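Local coordinates for chalcone synthase (Neurospora crassa, PDB 3EUQ), which probably makes pentaketides as a type III polyketide synthase, an acyltransferase of the chalcone and stilbene synthase family with the thiolase-like fold, at residues S4-G9 against K220-D225. The protein carries 1 engineered substitution. Numbering follows the deposited sequence.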
loop_
_atom_site.group_PDB
_atom_site.type_symbol
_atom_site.label_atom_id
_atom_site.label_comp_id
_atom_site.label_asym_id
_atom_site.label_seq_id
_atom_site.Cartn_x
_atom_site.Cartn_y
_atom_site.Cartn_z
ATOM N N SER A 4 -8.895 15.288 -14.810
ATOM C CA SER A 4 -8.227 15.115 -16.091
ATOM C C SER A 4 -6.828 14.535 -15.973
ATOM O O SER A 4 -6.091 14.851 -15.047
ATOM C CB SER A 4 -8.211 16.431 -16.874
ATOM O OG SER A 4 -7.472 17.433 -16.191
ATOM N N ILE A 5 -6.487 13.669 -16.924
ATOM C CA ILE A 5 -5.118 13.215 -17.098
ATOM C C ILE A 5 -4.448 14.226 -18.005
ATOM O O ILE A 5 -4.824 14.361 -19.168
ATOM C CB ILE A 5 -5.036 11.786 -17.694
ATOM C CG1 ILE A 5 -5.578 10.764 -16.691
ATOM C CG2 ILE A 5 -3.567 11.420 -18.058
ATOM C CD1 ILE A 5 -6.001 9.423 -17.322
ATOM N N THR A 6 -3.472 14.951 -17.450
ATOM C CA THR A 6 -2.791 16.044 -18.163
ATOM C C THR A 6 -1.424 15.639 -18.714
ATOM O O THR A 6 -0.849 16.324 -19.553
ATOM C CB THR A 6 -2.632 17.300 -17.272
ATOM O OG1 THR A 6 -2.136 16.914 -15.987
ATOM C CG2 THR A 6 -3.983 18.031 -17.105
ATOM N N GLY A 7 -0.909 14.511 -18.250
ATOM C CA GLY A 7 0.362 14.026 -18.765
ATOM C C GLY A 7 0.463 12.550 -18.541
ATOM O O GLY A 7 -0.084 12.032 -17.566
ATOM N N LEU A 8 1.139 11.868 -19.463
ATOM C CA LEU A 8 1.432 10.449 -19.325
ATOM C C LEU A 8 2.903 10.259 -19.683
ATOM O O LEU A 8 3.434 10.952 -20.550
ATOM C CB LEU A 8 0.541 9.575 -20.237
ATOM C CG LEU A 8 -0.993 9.632 -20.152
ATOM C CD1 LEU A 8 -1.531 10.754 -21.041
ATOM C CD2 LEU A 8 -1.640 8.325 -20.577
ATOM N N GLY A 9 3.557 9.329 -18.998
ATOM C CA GLY A 9 4.952 9.013 -19.272
ATOM C C GLY A 9 5.185 7.539 -19.048
ATOM O O GLY A 9 4.618 6.954 -18.129
ATOM N N LYS A 220 -7.450 24.914 -20.271
ATOM C CA LYS A 220 -6.175 24.184 -20.189
ATOM C C LYS A 220 -6.307 22.816 -20.887
ATOM O O LYS A 220 -7.335 22.138 -20.729
ATOM C CB LYS A 220 -5.733 24.041 -18.723
ATOM C CG LYS A 220 -4.937 22.770 -18.373
ATOM C CD LYS A 220 -3.427 22.959 -18.512
ATOM C CE LYS A 220 -2.694 21.629 -18.357
ATOM N NZ LYS A 220 -1.264 21.812 -17.951
ATOM N N PRO A 221 -5.291 22.425 -21.688
ATOM C CA PRO A 221 -5.423 21.166 -22.406
ATOM C C PRO A 221 -5.191 19.970 -21.501
ATOM O O PRO A 221 -4.292 19.988 -20.654
ATOM C CB PRO A 221 -4.325 21.248 -23.480
ATOM C CG PRO A 221 -3.287 22.143 -22.904
ATOM C CD PRO A 221 -4.013 23.107 -21.988
ATOM N N ALA A 222 -6.017 18.946 -21.669
ATOM C CA ALA A 222 -5.806 17.670 -20.994
ATOM C C ALA A 222 -5.680 16.596 -22.071
ATOM O O ALA A 222 -5.828 16.888 -23.261
ATOM C CB ALA A 222 -6.961 17.376 -20.056
ATOM N N ILE A 223 -5.387 15.365 -21.668
ATOM C CA ILE A 223 -5.305 14.271 -22.635
ATOM C C ILE A 223 -6.559 13.421 -22.535
ATOM O O ILE A 223 -7.177 13.085 -23.542
ATOM C CB ILE A 223 -4.007 13.465 -22.473
ATOM C CG1 ILE A 223 -2.823 14.381 -22.758
ATOM C CG2 ILE A 223 -3.969 12.288 -23.431
ATOM C CD1 ILE A 223 -1.641 14.090 -21.927
ATOM N N TYR A 224 -6.939 13.088 -21.309
ATOM C CA TYR A 224 -8.200 12.404 -21.071
ATOM C C TYR A 224 -8.889 13.095 -19.919
ATOM O O TYR A 224 -8.236 13.516 -18.973
ATOM C CB TYR A 224 -7.960 10.931 -20.705
ATOM C CG TYR A 224 -7.212 10.109 -21.730
ATOM C CD1 TYR A 224 -7.888 9.534 -22.815
ATOM C CD2 TYR A 224 -5.849 9.845 -21.588
ATOM C CE1 TYR A 224 -7.218 8.751 -23.755
ATOM C CE2 TYR A 224 -5.166 9.062 -22.522
ATOM C CZ TYR A 224 -5.862 8.523 -23.608
ATOM O OH TYR A 224 -5.213 7.754 -24.543
ATOM N N ASP A 225 -10.202 13.241 -20.004
ATOM C CA ASP A 225 -11.011 13.575 -18.840
ATOM C C ASP A 225 -11.460 12.257 -18.226
ATOM O O ASP A 225 -11.863 11.351 -18.956
ATOM C CB ASP A 225 -12.247 14.370 -19.254
ATOM C CG ASP A 225 -11.903 15.698 -19.903
ATOM O OD1 ASP A 225 -11.008 16.406 -19.392
ATOM O OD2 ASP A 225 -12.537 16.028 -20.928
HETATM O O HOH W 1 -2.064 18.168 -21.080
#
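The first torsions help bring Leu8 and Ile223 together: Leu8 CG (chi1 -57°) and Ile223 CG1 (chi1 -63°) both stand anti to the carbonyl carbon, beside the backbone N, and the two CD1 methyls press together at 3.5 Å, tight for two carbons. Next to this pair, strands 4-11 and 224-233 run antiparallel in the middle of the mixed sheet of the thiolase-like fold, and a classic beta bulge marks their junction: Ile223 and Tyr224 both face Ile5. Ile5 O accepts two bonds, one from Ile223 N at 2.8 Å and a longer one from Tyr224 N at 3.3 Å, the latter in the carbonyl plane on a lone pair. Ile5 N completes the hydrogen-bonded Ile5-Tyr224 pair by donating to Tyr224 O at 2.7 Å. Ile5 and Tyr224 share one face of the sheet; CD1 of Ile5 reaches CB of Tyr224, while CD2 of Leu8 comes to the Tyr224 ring edge at CE2, 4.1 Å away. The Tyr224 hydroxyl is hydrogen-bonded to Leu339 O, tying the ring to helix 334-342. Ser4 and Asp225 lie on the other face, where the Asp225 carboxylate forms a salt bridge with Arg379. Beside them, Ala222 CB packs on Ser4 CB at 3.5 Å. Beyond the bulge the backbones no longer bond directly: a water donates to both Thr6 O and Pro221 O, and Thr6 CG2 touches Lys220 CE at 4.0 Å.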